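Local coordinates for protein transcription termination factor NusA (Planctomyces limnophilus, PDB 4MTN) that probably takes part in both transcription termination and antitermination by binding the core RNA polymerase and nascent RNA, at residues Leu200-Glu203 with Arg207-Val210; Gln263-Glu268 with Ser289-Lys294; Asp269-Pro274 with Arg278-Val283; Gln297-Ala302 with Trp308-Met313. All coordinates share one frame; numbering follows the deposited sequence.

Contacts 1 and 3 are the beta hairpins of two successive KH folds, both resting on antiparallel main-chain hydrogen bonds. Contact 1 is buried, whereas contact 3 keeps exposed residues on its outer strand 269-273. Contacts 2 and 4 belong to the same fold as contact 3 but rest on van der Waals packing, almost all apolar in contact 4 and with a serine in contact 2: contact 2 lays the pre-hairpin loop on helix 285-292, and contact 4 sets helix 297-306 against strand 309-313. Strand 309-313 pairs in parallel with strand 278-282, so contacts 3 and 4 share a sheet. Contact 1, about 13 Å from contact 4 between centres, meets helix 297-306 through charged and amide side chains.

Contact 1: Leu200-Glu203 with Arg207-Val210; sequences LARE and RTKV
Arg207 pairs with Glu203 by main chain at the turn end of the hairpin: Glu203 N donates to Arg207 O at 2.8 Å, nearly straight at 173°, and Arg207 N returns a bond to Glu203 O. The side chains diverge, Arg207 forming a salt bridge with Glu246 and Glu203 one with Arg300. Thr208 lies across from Arg202 in a non-hydrogen-bonded pair. With chi1 at -58°, Thr208 OG1 stands anti to its carbonyl carbon and rests 3.2 Å from Arg202 CG; beyond it the extended arginine chain carries the guanidinium to Arg173 O, His175 O and Glu243. Strand directions differ by 177°, the antiparallel hairpin of a type II KH fold, whose middle strand 207-214 also pairs in parallel with strand 244-249. Lys209 and Ala201 exchange two bonds, Lys209 N to Ala201 O at 2.9 Å and Ala201 N to Lys209 O at 3.1 Å, each donor in the carbonyl plane. Val210 ends the segment beside Leu200, pointing the same way, and Leu200 CD1 sits equally close, 3.6 Å, to Val210 CG1 and CG2. With an alanine at Leu200, both methyls of Val210 would probably lose this apolar partner and a gap would open next to Val179.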
loop_
_atom_site.group_PDB
_atom_site.type_symbol
_atom_site.label_atom_id
_atom_site.label_comp_id
_atom_site.label_asym_id
_atom_site.label_seq_id
_atom_site.Cartn_x
_atom_site.Cartn_y
_atom_site.Cartn_z
ATOM N N LEU A 200 -6.102 -9.515 -4.502
ATOM C CA LEU A 200 -6.383 -9.482 -3.073
ATOM C C LEU A 200 -7.064 -8.179 -2.663
ATOM O O LEU A 200 -6.674 -7.096 -3.102
ATOM C CB LEU A 200 -5.092 -9.666 -2.278
ATOM C CG LEU A 200 -5.207 -10.486 -0.996
ATOM C CD1 LEU A 200 -5.280 -11.953 -1.344
ATOM C CD2 LEU A 200 -4.035 -10.220 -0.083
ATOM N N ALA A 201 -8.084 -8.296 -1.818
ATOM C CA ALA A 201 -8.799 -7.137 -1.297
ATOM C C ALA A 201 -9.009 -7.295 0.204
ATOM O O ALA A 201 -9.631 -8.258 0.649
ATOM C CB ALA A 201 -10.126 -6.970 -2.006
ATOM N N ARG A 202 -8.499 -6.349 0.988
ATOM C CA ARG A 202 -8.495 -6.512 2.437
ATOM C C ARG A 202 -9.060 -5.333 3.225
ATOM O O ARG A 202 -8.775 -4.172 2.929
ATOM C CB ARG A 202 -7.069 -6.789 2.922
ATOM C CG ARG A 202 -6.976 -7.018 4.421
ATOM C CD ARG A 202 -5.552 -7.250 4.885
ATOM N NE ARG A 202 -5.525 -7.770 6.248
ATOM C CZ ARG A 202 -4.436 -7.836 7.007
ATOM N NH1 ARG A 202 -3.271 -7.407 6.539
ATOM N NH2 ARG A 202 -4.515 -8.326 8.236
ATOM N N GLU A 203 -9.877 -5.652 4.226
ATOM C CA GLU A 203 -10.158 -4.731 5.319
ATOM C C GLU A 203 -9.577 -5.341 6.589
ATOM O O GLU A 203 -10.104 -6.324 7.110
ATOM C CB GLU A 203 -11.657 -4.477 5.465
ATOM C CG GLU A 203 -12.244 -3.626 4.352
ATOM C CD GLU A 203 -13.656 -3.167 4.652
ATOM O OE1 GLU A 203 -14.110 -3.344 5.803
ATOM O OE2 GLU A 203 -14.311 -2.628 3.736
ATOM N N ARG A 207 -12.218 -8.603 7.042
ATOM C CA ARG A 207 -12.471 -9.499 5.917
ATOM C C ARG A 207 -11.484 -9.323 4.765
ATOM O O ARG A 207 -11.075 -8.206 4.449
ATOM C CB ARG A 207 -13.899 -9.300 5.407
ATOM C CG ARG A 207 -14.369 -10.365 4.429
ATOM C CD ARG A 207 -15.861 -10.250 4.169
ATOM N NE ARG A 207 -16.640 -10.386 5.396
ATOM C CZ ARG A 207 -17.037 -11.549 5.905
ATOM N NH1 ARG A 207 -16.729 -12.684 5.294
ATOM N NH2 ARG A 207 -17.743 -11.577 7.028
ATOM N N THR A 208 -11.118 -10.438 4.137
ATOM C CA THR A 208 -10.224 -10.428 2.983
ATOM C C THR A 208 -10.716 -11.366 1.882
ATOM O O THR A 208 -10.936 -12.553 2.123
ATOM C CB THR A 208 -8.791 -10.836 3.374
ATOM O OG1 THR A 208 -8.295 -9.953 4.386
ATOM C CG2 THR A 208 -7.871 -10.776 2.165
ATOM N N LYS A 209 -10.884 -10.831 0.676
ATOM C CA LYS A 209 -11.253 -11.645 -0.479
ATOM C C LYS A 209 -10.018 -12.028 -1.290
ATOM O O LYS A 209 -9.229 -11.166 -1.680
ATOM C CB LYS A 209 -12.257 -10.907 -1.368
ATOM C CG LYS A 209 -13.670 -10.836 -0.804
ATOM C CD LYS A 209 -14.610 -10.125 -1.769
ATOM C CE LYS A 209 -16.033 -10.074 -1.233
ATOM N NZ LYS A 209 -16.610 -11.434 -1.044
ATOM N N VAL A 210 -9.858 -13.325 -1.545
ATOM C CA VAL A 210 -8.694 -13.837 -2.262
ATOM C C VAL A 210 -9.081 -14.525 -3.566
ATOM O O VAL A 210 -9.845 -15.490 -3.565
ATOM C CB VAL A 210 -7.899 -14.842 -1.404
ATOM C CG1 VAL A 210 -6.597 -15.221 -2.101
ATOM C CG2 VAL A 210 -7.632 -14.272 -0.019
#

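Contact 2: Gln263-Glu268 with Ser289-Lys294; sequences QPSEVE and SLAIGK
Ser265 CA and Ala291 CA, 5.1 Å apart, mark the closest approach of an irregular segment to the last turn of a helix. On the first side the chain enters through a cis peptide bond before Pro264. On the second, Gly293 N still bonds to Ser289 O at 3.2 Å, but Gly293 itself has left the helix with phi 106°, and a beta carbon there would collide with the preceding carbonyl oxygen. In the type II KH fold this glycine opens the GXXG loop between helices 285-292 and 297-306, the element that in KH domains generally meets the nucleic acid backbone; Lys294 is its second residue. The side chains join the segments by van der Waals contact. Leu290 CD2 does most of the touching: it lies 3.7 Å from both Pro264 CB and Pro264 CD and 3.8 Å from Pro264 CG, the leucine crossing the proline at about a right angle. The same methyl reaches Ser265 N at 3.4 Å. Ser265 directs its CB at the helix, 3.6 Å from Ala291 CA. Its chi1 of 68° places OG between the backbone N and the carbonyl carbon, 3.7 Å from Ala291 CB, where the hydroxyl is satisfied by Met262 O. Ala291 O probably accepts from Asn298 ND2 of the next helix, and Gln287 OE1 takes the Glu266 N-H. Val312 of strand 309-313 also packs against the Ala291 methyl.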
loop_
_atom_site.group_PDB
_atom_site.type_symbol
_atom_site.label_atom_id
_atom_site.label_comp_id
_atom_site.label_asym_id
_atom_site.label_seq_id
_atom_site.Cartn_x
_atom_site.Cartn_y
_atom_site.Cartn_z
ATOM N N GLN A 263 -19.883 -13.253 -4.169
ATOM C CA GLN A 263 -20.314 -14.298 -3.245
ATOM C C GLN A 263 -20.318 -13.767 -1.812
ATOM O O GLN A 263 -19.535 -12.875 -1.484
ATOM C CB GLN A 263 -19.405 -15.525 -3.363
ATOM C CG GLN A 263 -19.557 -16.294 -4.668
ATOM C CD GLN A 263 -20.898 -16.997 -4.784
ATOM O OE1 GLN A 263 -21.526 -17.333 -3.779
ATOM N NE2 GLN A 263 -21.342 -17.226 -6.015
ATOM N N PRO A 264 -21.190 -14.313 -0.946
ATOM C CA PRO A 264 -22.153 -15.411 -1.134
ATOM C C PRO A 264 -23.346 -15.083 -2.035
ATOM O O PRO A 264 -24.018 -16.004 -2.497
ATOM C CB PRO A 264 -22.642 -15.696 0.295
ATOM C CG PRO A 264 -21.655 -15.029 1.199
ATOM C CD PRO A 264 -21.186 -13.835 0.445
ATOM N N SER A 265 -23.608 -13.801 -2.272
ATOM C CA SER A 265 -24.785 -13.391 -3.035
ATOM C C SER A 265 -24.764 -13.917 -4.469
ATOM O O SER A 265 -23.700 -14.094 -5.063
ATOM C CB SER A 265 -24.906 -11.866 -3.048
ATOM O OG SER A 265 -23.855 -11.276 -3.792
ATOM N N GLU A 266 -25.951 -14.165 -5.014
ATOM C CA GLU A 266 -26.086 -14.636 -6.388
ATOM C C GLU A 266 -26.382 -13.474 -7.332
ATOM O O GLU A 266 -27.119 -12.552 -6.985
ATOM C CB GLU A 266 -27.188 -15.695 -6.487
ATOM C CG GLU A 266 -26.924 -16.942 -5.658
ATOM C CD GLU A 266 -28.005 -17.992 -5.819
ATOM O OE1 GLU A 266 -29.023 -17.705 -6.485
ATOM O OE2 GLU A 266 -27.839 -19.107 -5.281
ATOM N N VAL A 267 -25.803 -13.528 -8.528
ATOM C CA VAL A 267 -25.912 -12.434 -9.486
ATOM C C VAL A 267 -26.673 -12.843 -10.745
ATOM O O VAL A 267 -26.395 -13.884 -11.339
ATOM C CB VAL A 267 -24.516 -11.912 -9.886
ATOM C CG1 VAL A 267 -24.620 -10.900 -11.018
ATOM C CG2 VAL A 267 -23.813 -11.307 -8.681
ATOM N N GLU A 268 -27.635 -12.017 -11.146
ATOM C CA GLU A 268 -28.401 -12.262 -12.363
ATOM C C GLU A 268 -27.646 -11.790 -13.602
ATOM O O GLU A 268 -27.236 -12.600 -14.434
ATOM C CB GLU A 268 -29.767 -11.575 -12.286
ATOM C CG GLU A 268 -30.816 -12.344 -11.494
ATOM C CD GLU A 268 -30.515 -12.399 -10.008
ATOM O OE1 GLU A 268 -29.753 -11.539 -9.519
ATOM O OE2 GLU A 268 -31.041 -13.306 -9.328
ATOM N N SER A 289 -29.511 -7.272 0.143
ATOM C CA SER A 289 -28.845 -6.954 1.403
ATOM C C SER A 289 -27.536 -7.719 1.557
ATOM O O SER A 289 -26.547 -7.186 2.059
ATOM C CB SER A 289 -29.767 -7.256 2.586
ATOM O OG SER A 289 -29.105 -7.034 3.820
ATOM N N LEU A 290 -27.536 -8.974 1.121
ATOM C CA LEU A 290 -26.358 -9.821 1.233
ATOM C C LEU A 290 -25.274 -9.361 0.261
ATOM O O LEU A 290 -24.081 -9.441 0.560
ATOM C CB LEU A 290 -26.730 -11.285 0.975
ATOM C CG LEU A 290 -25.854 -12.374 1.598
ATOM C CD1 LEU A 290 -26.659 -13.652 1.780
ATOM C CD2 LEU A 290 -24.625 -12.644 0.746
ATOM N N ALA A 291 -25.702 -8.876 -0.901
ATOM C CA ALA A 291 -24.782 -8.397 -1.925
ATOM C C ALA A 291 -23.980 -7.202 -1.422
ATOM O O ALA A 291 -22.763 -7.152 -1.583
ATOM C CB ALA A 291 -25.541 -8.032 -3.195
ATOM N N ILE A 292 -24.672 -6.250 -0.803
ATOM C CA ILE A 292 -24.042 -5.038 -0.291
ATOM C C ILE A 292 -23.102 -5.328 0.876
ATOM O O ILE A 292 -21.939 -4.922 0.862
ATOM C CB ILE A 292 -25.098 -4.013 0.170
ATOM C CG1 ILE A 292 -26.000 -3.610 -1.001
ATOM C CG2 ILE A 292 -24.428 -2.791 0.775
ATOM C CD1 ILE A 292 -25.252 -3.019 -2.174
ATOM N N GLY A 293 -23.607 -6.041 1.877
ATOM C CA GLY A 293 -22.846 -6.310 3.083
ATOM C C GLY A 293 -23.353 -5.467 4.236
ATOM O O GLY A 293 -24.237 -4.629 4.051
ATOM N N LYS A 294 -22.797 -5.692 5.423
ATOM C CA LYS A 294 -23.217 -4.981 6.628
ATOM C C LYS A 294 -23.119 -3.468 6.460
ATOM O O LYS A 294 -24.133 -2.773 6.395
ATOM C CB LYS A 294 -22.376 -5.427 7.826
#

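Contact 3: Asp269-Pro274 with Arg278-Val283; sequences DVILCP and RVLVLV
Ile271 and Leu280 form the central hydrogen-bonded pair of the hairpin in the second type II KH fold, their strand directions 159° apart. Ile271 N donates to Leu280 O at 2.7 Å, the donor tilted 21° from the carbonyl plane; the return bond, Leu280 N to Ile271 O, is modelled doubtfully short. The two side chains lie side by side on one face, with Ile271 CB 3.7 Å from Leu280 CB. Chi2 of Ile271 is extended (176°), which takes CD1 onward to 4.1 Å from Leu282 CD1. Across from Leu282, Asp269 CB rests 3.7 Å from Leu282 CD1. At the turn, Cys273 and Arg278 exchange two main-chain bonds; Cys273 N lies 2.7 Å from Arg278 O and nearly in line with the carbonyl. The opposite face carries Val270, Leu272, Val279 and Val281, with Val270 CG1 meeting Val279 CG1 at 3.8 Å on an oblique crossing. Outside the pair, Leu318 of helix 316-330 packs on Leu280 and Leu282, while helix 254-261 lies over Val270, Val279 and Val281. Strand 309-313 holds the far edge of strand 278-282, and Arg278 sends its guanidinium to a salt bridge with Asp353. On the outer strand, Val270 O accepts a hydrogen bond from Gln255 NE2.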
loop_
_atom_site.group_PDB
_atom_site.type_symbol
_atom_site.label_atom_id
_atom_site.label_comp_id
_atom_site.label_asym_id
_atom_site.label_seq_id
_atom_site.Cartn_x
_atom_site.Cartn_y
_atom_site.Cartn_z
ATOM N N ASP A 269 -27.464 -10.478 -13.724
ATOM C CA ASP A 269 -26.779 -9.905 -14.879
ATOM C C ASP A 269 -25.540 -9.108 -14.489
ATOM O O ASP A 269 -25.497 -8.481 -13.430
ATOM C CB ASP A 269 -27.732 -9.009 -15.674
ATOM C CG ASP A 269 -28.698 -9.797 -16.533
ATOM O OD1 ASP A 269 -28.324 -10.893 -17.000
ATOM O OD2 ASP A 269 -29.832 -9.317 -16.744
ATOM N N VAL A 270 -24.533 -9.140 -15.356
ATOM C CA VAL A 270 -23.330 -8.338 -15.179
ATOM C C VAL A 270 -23.167 -7.388 -16.360
ATOM O O VAL A 270 -22.941 -7.822 -17.491
ATOM C CB VAL A 270 -22.070 -9.213 -15.045
ATOM C CG1 VAL A 270 -20.819 -8.347 -15.044
ATOM C CG2 VAL A 270 -22.142 -10.056 -13.781
ATOM N N ILE A 271 -23.283 -6.092 -16.092
ATOM C CA ILE A 271 -23.225 -5.083 -17.143
ATOM C C ILE A 271 -21.971 -4.222 -17.021
ATOM O O ILE A 271 -21.684 -3.671 -15.959
ATOM C CB ILE A 271 -24.470 -4.175 -17.113
ATOM C CG1 ILE A 271 -25.744 -5.023 -17.153
ATOM C CG2 ILE A 271 -24.439 -3.185 -18.269
ATOM C CD1 ILE A 271 -27.022 -4.219 -17.041
ATOM N N LEU A 272 -21.229 -4.112 -18.118
ATOM C CA LEU A 272 -19.991 -3.341 -18.132
ATOM C C LEU A 272 -20.218 -1.923 -18.653
ATOM O O LEU A 272 -20.772 -1.730 -19.735
ATOM C CB LEU A 272 -18.930 -4.044 -18.985
ATOM C CG LEU A 272 -18.136 -5.196 -18.359
ATOM C CD1 LEU A 272 -18.996 -6.438 -18.169
ATOM C CD2 LEU A 272 -16.911 -5.516 -19.203
ATOM N N CYS A 273 -19.787 -0.938 -17.872
ATOM C CA CYS A 273 -19.867 0.463 -18.275
ATOM C C CYS A 273 -18.474 1.086 -18.296
ATOM O O CYS A 273 -18.072 1.748 -17.338
ATOM C CB CYS A 273 -20.784 1.250 -17.334
ATOM S SG CYS A 273 -22.444 0.557 -17.144
ATOM N N PRO A 274 -17.733 0.871 -19.395
ATOM C CA PRO A 274 -16.333 1.289 -19.547
ATOM C C PRO A 274 -16.100 2.785 -19.331
ATOM O O PRO A 274 -15.058 3.165 -18.795
ATOM C CB PRO A 274 -16.009 0.903 -20.994
ATOM C CG PRO A 274 -16.968 -0.188 -21.319
ATOM C CD PRO A 274 -18.228 0.174 -20.596
ATOM N N ARG A 278 -17.253 1.327 -14.484
ATOM C CA ARG A 278 -18.195 0.754 -13.534
ATOM C C ARG A 278 -18.834 -0.530 -14.051
ATOM O O ARG A 278 -19.257 -0.605 -15.204
ATOM C CB ARG A 278 -19.282 1.782 -13.203
ATOM C CG ARG A 278 -20.463 1.234 -12.423
ATOM C CD ARG A 278 -21.593 2.247 -12.367
ATOM N NE ARG A 278 -21.159 3.519 -11.796
ATOM C CZ ARG A 278 -21.890 4.630 -11.807
ATOM N NH1 ARG A 278 -23.093 4.628 -12.364
ATOM N NH2 ARG A 278 -21.416 5.743 -11.266
ATOM N N VAL A 279 -18.894 -1.543 -13.193
ATOM C CA VAL A 279 -19.624 -2.764 -13.506
ATOM C C VAL A 279 -20.993 -2.718 -12.840
ATOM O O VAL A 279 -21.095 -2.571 -11.622
ATOM C CB VAL A 279 -18.868 -4.027 -13.045
ATOM C CG1 VAL A 279 -19.761 -5.254 -13.162
ATOM C CG2 VAL A 279 -17.597 -4.211 -13.856
ATOM N N LEU A 280 -22.045 -2.833 -13.642
ATOM C CA LEU A 280 -23.403 -2.793 -13.117
ATOM C C LEU A 280 -23.916 -4.204 -12.843
ATOM O O LEU A 280 -24.119 -4.993 -13.765
ATOM C CB LEU A 280 -24.331 -2.067 -14.091
ATOM C CG LEU A 280 -25.709 -1.675 -13.559
ATOM C CD1 LEU A 280 -25.574 -0.779 -12.338
ATOM C CD2 LEU A 280 -26.520 -0.987 -14.644
ATOM N N VAL A 281 -24.125 -4.511 -11.566
ATOM C CA VAL A 281 -24.546 -5.845 -11.157
ATOM C C VAL A 281 -26.020 -5.875 -10.759
ATOM O O VAL A 281 -26.440 -5.169 -9.842
ATOM C CB VAL A 281 -23.691 -6.362 -9.983
ATOM C CG1 VAL A 281 -24.295 -7.626 -9.395
ATOM C CG2 VAL A 281 -22.261 -6.608 -10.440
ATOM N N LEU A 282 -26.798 -6.697 -11.457
ATOM C CA LEU A 282 -28.224 -6.833 -11.177
ATOM C C LEU A 282 -28.492 -7.971 -10.196
ATOM O O LEU A 282 -28.073 -9.109 -10.413
ATOM C CB LEU A 282 -29.002 -7.055 -12.474
ATOM C CG LEU A 282 -29.040 -5.849 -13.412
ATOM C CD1 LEU A 282 -29.812 -6.172 -14.679
ATOM C CD2 LEU A 282 -29.649 -4.651 -12.701
ATOM N N VAL A 283 -29.202 -7.651 -9.119
ATOM C CA VAL A 283 -29.427 -8.593 -8.030
ATOM C C VAL A 283 -30.876 -8.538 -7.543
ATOM O O VAL A 283 -31.432 -7.458 -7.351
ATOM C CB VAL A 283 -28.463 -8.308 -6.853
ATOM C CG1 VAL A 283 -28.968 -8.929 -5.568
ATOM C CG2 VAL A 283 -27.063 -8.808 -7.178
#

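Contact 4: Gln297-Ala302 with Trp308-Met313; sequences QNVRLA and WDIDVM
Val299 and Ile310 are linked through one hydroxyl: Ser303 OG, a turn further along the helix, donates to Val299 O and weakly accepts from Ile310 N, so a single polar atom joins helix and strand. Ser303 lies outside the two segments; what they share directly is apolar packing, plus a methyl on a carbonyl oxygen. Val299 points at the strand with its two methyls divided between two residues. CG1, anti to the backbone N at chi1 174°, lies 3.4 Å from Ile310 O and 3.7 Å from Ile310 CB, while Val299 CG2 approaches Val312 CG2 at 3.6 Å. These residues belong to the helix-then-strand ending of the type II KH fold, where helix 297-306 packs across the sheet that strand 309-313 borders. The axes of the short segments come within 8.0 Å, with N-to-C directions 148° from each other. Ile310 and Val312, two residues apart, both point toward the helix, while Asp309 and Asp311 point away. One turn beyond Val299, the Ala302 methyl lies at the flank of the interface: Ile310, with an extended chi2 of -178°, brings CD1 to 3.7 Å from Ala302 CB and 3.8 Å from Ala302 O. Met262 packs on Val299, Ala302 and Val312 together, and on the strand's paired edge Val281 touches Ile310. Leu301, turned from this interface, packs instead on Arg207 and Lys209 of the preceding KH fold.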
loop_
_atom_site.group_PDB
_atom_site.type_symbol
_atom_site.label_atom_id
_atom_site.label_comp_id
_atom_site.label_asym_id
_atom_site.label_seq_id
_atom_site.Cartn_x
_atom_site.Cartn_y
_atom_site.Cartn_z
ATOM N N GLN A 297 -19.470 -3.685 3.111
ATOM C CA GLN A 297 -18.165 -4.336 3.037
ATOM C C GLN A 297 -18.010 -5.251 1.823
ATOM O O GLN A 297 -16.966 -5.250 1.171
ATOM C CB GLN A 297 -17.916 -5.138 4.316
ATOM C CG GLN A 297 -16.505 -5.683 4.448
ATOM C CD GLN A 297 -16.355 -6.619 5.631
ATOM O OE1 GLN A 297 -17.140 -7.552 5.803
ATOM N NE2 GLN A 297 -15.348 -6.369 6.460
ATOM N N ASN A 298 -19.047 -6.033 1.534
ATOM C CA ASN A 298 -19.005 -7.022 0.459
ATOM C C ASN A 298 -18.652 -6.431 -0.905
ATOM O O ASN A 298 -17.622 -6.775 -1.485
ATOM C CB ASN A 298 -20.342 -7.757 0.366
ATOM C CG ASN A 298 -20.274 -8.978 -0.535
ATOM O OD1 ASN A 298 -19.315 -9.749 -0.483
ATOM N ND2 ASN A 298 -21.290 -9.156 -1.370
ATOM N N VAL A 299 -19.515 -5.557 -1.415
ATOM C CA VAL A 299 -19.299 -4.912 -2.710
ATOM C C VAL A 299 -17.982 -4.141 -2.735
ATOM O O VAL A 299 -17.246 -4.176 -3.724
ATOM C CB VAL A 299 -20.452 -3.948 -3.058
ATOM C CG1 VAL A 299 -20.141 -3.171 -4.326
ATOM C CG2 VAL A 299 -21.750 -4.712 -3.214
ATOM N N ARG A 300 -17.693 -3.454 -1.633
ATOM C CA ARG A 300 -16.470 -2.673 -1.486
ATOM C C ARG A 300 -15.231 -3.528 -1.730
ATOM O O ARG A 300 -14.325 -3.130 -2.462
ATOM C CB ARG A 300 -16.412 -2.049 -0.089
ATOM C CG ARG A 300 -15.397 -0.933 0.075
ATOM C CD ARG A 300 -15.329 -0.499 1.528
ATOM N NE ARG A 300 -16.656 -0.465 2.137
ATOM C CZ ARG A 300 -16.878 -0.482 3.447
ATOM N NH1 ARG A 300 -15.860 -0.534 4.294
ATOM N NH2 ARG A 300 -18.120 -0.450 3.912
ATOM N N LEU A 301 -15.201 -4.707 -1.115
ATOM C CA LEU A 301 -14.095 -5.638 -1.297
ATOM C C LEU A 301 -14.114 -6.250 -2.695
ATOM O O LEU A 301 -13.066 -6.472 -3.299
ATOM C CB LEU A 301 -14.142 -6.743 -0.240
ATOM C CG LEU A 301 -13.809 -6.319 1.191
ATOM C CD1 LEU A 301 -13.974 -7.485 2.152
ATOM C CD2 LEU A 301 -12.397 -5.757 1.264
ATOM N N ALA A 302 -15.313 -6.516 -3.203
ATOM C CA ALA A 302 -15.472 -7.084 -4.535
ATOM C C ALA A 302 -14.987 -6.110 -5.603
ATOM O O ALA A 302 -14.523 -6.519 -6.667
ATOM C CB ALA A 302 -16.920 -7.463 -4.782
ATOM N N TRP A 308 -12.828 -2.799 -10.659
ATOM C CA TRP A 308 -13.854 -1.926 -11.215
ATOM C C TRP A 308 -14.756 -1.398 -10.108
ATOM O O TRP A 308 -14.591 -1.753 -8.940
ATOM C CB TRP A 308 -14.689 -2.671 -12.260
ATOM C CG TRP A 308 -13.970 -2.934 -13.550
ATOM C CD1 TRP A 308 -12.814 -3.640 -13.715
ATOM C CD2 TRP A 308 -14.373 -2.511 -14.858
ATOM N NE1 TRP A 308 -12.466 -3.674 -15.045
ATOM C CE2 TRP A 308 -13.407 -2.989 -15.768
ATOM C CE3 TRP A 308 -15.453 -1.771 -15.349
ATOM C CZ2 TRP A 308 -13.490 -2.750 -17.138
ATOM C CZ3 TRP A 308 -15.535 -1.536 -16.710
ATOM C CH2 TRP A 308 -14.559 -2.025 -17.588
ATOM N N ASP A 309 -15.713 -0.555 -10.478
ATOM C CA ASP A 309 -16.688 -0.045 -9.524
ATOM C C ASP A 309 -17.999 -0.805 -9.671
ATOM O O ASP A 309 -18.649 -0.741 -10.712
ATOM C CB ASP A 309 -16.911 1.456 -9.722
ATOM C CG ASP A 309 -17.999 2.006 -8.820
ATOM O OD1 ASP A 309 -17.762 2.116 -7.598
ATOM O OD2 ASP A 309 -19.090 2.335 -9.335
ATOM N N ILE A 310 -18.380 -1.532 -8.627
ATOM C CA ILE A 310 -19.584 -2.349 -8.674
ATOM C C ILE A 310 -20.788 -1.608 -8.103
ATOM O O ILE A 310 -20.771 -1.168 -6.953
ATOM C CB ILE A 310 -19.393 -3.672 -7.909
ATOM C CG1 ILE A 310 -18.271 -4.494 -8.543
ATOM C CG2 ILE A 310 -20.689 -4.465 -7.881
ATOM C CD1 ILE A 310 -18.054 -5.839 -7.884
ATOM N N ASP A 311 -21.829 -1.470 -8.917
ATOM C CA ASP A 311 -23.069 -0.839 -8.483
ATOM C C ASP A 311 -24.190 -1.873 -8.460
ATOM O O ASP A 311 -24.612 -2.364 -9.507
ATOM C CB ASP A 311 -23.431 0.327 -9.404
ATOM C CG ASP A 311 -24.333 1.346 -8.733
ATOM O OD1 ASP A 311 -24.990 0.996 -7.730
ATOM O OD2 ASP A 311 -24.383 2.498 -9.210
ATOM N N VAL A 312 -24.670 -2.201 -7.265
ATOM C CA VAL A 312 -25.674 -3.249 -7.111
ATOM C C VAL A 312 -27.094 -2.694 -7.067
ATOM O O VAL A 312 -27.446 -1.919 -6.178
ATOM C CB VAL A 312 -25.426 -4.080 -5.840
ATOM C CG1 VAL A 312 -26.563 -5.065 -5.620
ATOM C CG2 VAL A 312 -24.103 -4.811 -5.944
HETATM N N MSE A 313 -27.901 -3.101 -8.041
HETATM C CA MSE A 313 -29.303 -2.709 -8.112
HETATM C C MSE A 313 -30.168 -3.905 -8.488
HETATM O O MSE A 313 -29.654 -4.945 -8.900
HETATM C CB MSE A 313 -29.509 -1.586 -9.133
HETATM C CG MSE A 313 -28.674 -0.342 -8.895
HETATM SE SE MSE A 313 -28.896 0.961 -10.326
HETATM C CE MSE A 313 -30.781 1.374 -10.059
#